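Local coordinates for auracyanin-A (Chloroflexus aurantiacus, PDB 2AAN), which binds a single copper ion and probably serves as a soluble electron acceptor for the membrane electron-transfer alternative complex III, at residues N51-Q57 with L100-E105. Sequence-based numbering, arbitrary orientation.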
# COMPACT_ATOMS: atom_id res chain seq x y z
N ASN A 51 0.32 -11.75 0.00
CA ASN A 51 -1.05 -11.98 0.41
C ASN A 51 -1.16 -13.30 1.12
O ASN A 51 -1.07 -14.35 0.50
CB ASN A 51 -2.01 -11.94 -0.80
CG ASN A 51 -3.44 -11.87 -0.39
OD1 ASN A 51 -3.75 -12.01 0.80
ND2 ASN A 51 -4.33 -11.62 -1.33
N ASN A 52 -1.38 -13.27 2.42
CA ASN A 52 -1.50 -14.48 3.23
C ASN A 52 -2.92 -15.00 3.36
O ASN A 52 -3.20 -15.87 4.17
CB ASN A 52 -0.91 -14.21 4.62
CG ASN A 52 0.59 -14.02 4.56
OD1 ASN A 52 1.28 -14.90 4.07
ND2 ASN A 52 1.09 -12.89 5.05
N SER A 53 -3.83 -14.42 2.59
CA SER A 53 -5.20 -14.93 2.51
C SER A 53 -5.39 -15.61 1.16
O SER A 53 -4.84 -15.17 0.14
CB SER A 53 -6.22 -13.80 2.64
OG SER A 53 -7.55 -14.25 2.39
N ALA A 54 -6.22 -16.64 1.17
CA ALA A 54 -6.57 -17.38 -0.03
C ALA A 54 -7.80 -16.74 -0.67
O ALA A 54 -8.12 -17.04 -1.80
CB ALA A 54 -6.88 -18.82 0.35
N VAL A 55 -8.47 -15.83 0.05
CA VAL A 55 -9.82 -15.38 -0.35
C VAL A 55 -10.03 -13.86 -0.36
O VAL A 55 -11.15 -13.37 -0.49
CB VAL A 55 -10.86 -16.06 0.57
CG1 VAL A 55 -10.74 -17.59 0.48
CG2 VAL A 55 -10.71 -15.61 2.03
N GLN A 56 -8.95 -13.11 -0.24
CA GLN A 56 -9.02 -11.68 -0.28
C GLN A 56 -8.09 -11.31 -1.39
O GLN A 56 -7.16 -12.07 -1.70
CB GLN A 56 -8.53 -11.13 1.03
CG GLN A 56 -9.41 -11.46 2.19
CD GLN A 56 -10.65 -10.60 2.24
OE1 GLN A 56 -10.82 -9.66 1.45
NE2 GLN A 56 -11.50 -10.89 3.21
N GLN A 57 -8.41 -10.18 -2.02
CA GLN A 57 -7.42 -9.42 -2.78
C GLN A 57 -6.95 -8.30 -1.88
O GLN A 57 -7.70 -7.84 -1.06
CB GLN A 57 -7.98 -8.87 -4.13
CG GLN A 57 -9.39 -8.41 -4.07
CD GLN A 57 -9.91 -7.87 -5.36
OE1 GLN A 57 -9.18 -7.73 -6.34
NE2 GLN A 57 -11.19 -7.54 -5.36
N LEU A 100 -2.07 -5.43 -7.82
CA LEU A 100 -3.12 -6.04 -7.06
C LEU A 100 -2.80 -7.48 -6.78
O LEU A 100 -2.54 -8.24 -7.69
CB LEU A 100 -4.41 -5.95 -7.84
CG LEU A 100 -5.75 -6.29 -7.19
CD1 LEU A 100 -6.02 -5.49 -5.95
CD2 LEU A 100 -6.83 -5.99 -8.19
N ALA A 101 -2.85 -7.88 -5.52
CA ALA A 101 -2.47 -9.24 -5.20
C ALA A 101 -3.72 -10.08 -4.95
O ALA A 101 -4.52 -9.79 -4.09
CB ALA A 101 -1.56 -9.27 -4.04
N ASN A 102 -3.88 -11.13 -5.76
CA ASN A 102 -4.94 -12.10 -5.56
C ASN A 102 -4.59 -13.07 -4.47
O ASN A 102 -3.50 -12.99 -3.89
CB ASN A 102 -5.23 -12.82 -6.88
CG ASN A 102 -5.86 -11.88 -7.90
OD1 ASN A 102 -6.59 -10.95 -7.54
ND2 ASN A 102 -5.60 -12.12 -9.16
N GLY A 103 -5.51 -13.98 -4.18
CA GLY A 103 -5.30 -14.99 -3.13
C GLY A 103 -3.94 -15.69 -3.20
O GLY A 103 -3.54 -16.14 -4.27
N ASN A 104 -3.24 -15.73 -2.07
CA ASN A 104 -1.94 -16.39 -1.94
C ASN A 104 -0.84 -15.85 -2.86
O ASN A 104 0.19 -16.46 -3.00
CB ASN A 104 -2.08 -17.90 -2.09
CG ASN A 104 -2.96 -18.51 -1.02
OD1 ASN A 104 -3.88 -19.26 -1.31
ND2 ASN A 104 -2.68 -18.17 0.23
N GLU A 105 -1.03 -14.67 -3.44
CA GLU A 105 -0.08 -14.11 -4.39
C GLU A 105 0.91 -13.17 -3.72
O GLU A 105 0.57 -12.46 -2.80
CB GLU A 105 -0.84 -13.37 -5.49
CG GLU A 105 0.02 -12.82 -6.61
CD GLU A 105 -0.77 -12.18 -7.78
OE1 GLU A 105 -2.03 -12.03 -7.71
OE2 GLU A 105 -0.09 -11.83 -8.78
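At the ND2 end of the Asn-51 carboxamide the carbonyl oxygens of Ala-101 and Asn-102 lie on opposite sides of its plane, and Gln-56 O, close to the plane, meets the other N-H, while the backbone N of Ser-53 sits above the plane at OD1. In this cupredoxin fold, two loops meet here at the copper end, just past the neighbouring antiparallel strands 44-50 and 106-112. Asn-51 N extends the strand pairing with a bond to Glu-105 O (2.9 Å). With CG anti to the backbone N (chi1 -168°), the Asn-51 amide reaches in between the loops. One N-H of ND2 is shared weakly between Asn-102 O (3.0 Å) and Ala-101 O (3.3 Å); the other goes to Gln-56 O. OD1 accepts from Ser-53 N, making an Asx turn, so the buried amide is held at both ends. Replacing Asn-51 by alanine is likely to leave Gln-56 O and Ser-53 N without these mates and to remove the weak links to Ala-101 O and Asn-102 O, while the backbone bonds stay. Residues 102-105 form a type II turn, closed by Glu-105 N to Asn-102 O; the Glu-105 carboxylate also bonds back to Asn-102 N. Asn-104 N donates to Ser-53 O (2.8 Å), and one face of the Asn-104 amide looks onto Ser-53 O and Ala-54 CA, and OD1 also touches Ala-54 CB (3.5 Å). Asn-51 and Gln-56 pack on the copper ligands His-58 and His-128, and Ala-101 shares backbone bonding with His-58, so the contact backs the metal site. Farther along, the extended Gln-57 side chain bonds to Tyr-86 OH through NE2, while its OE1 rests 3.5 Å from Leu-100 CD2. Nearer the backbone, Gln-57 CA makes a bent CA-H...O contact with Ala-101 O, 3.2 Å from the carbon.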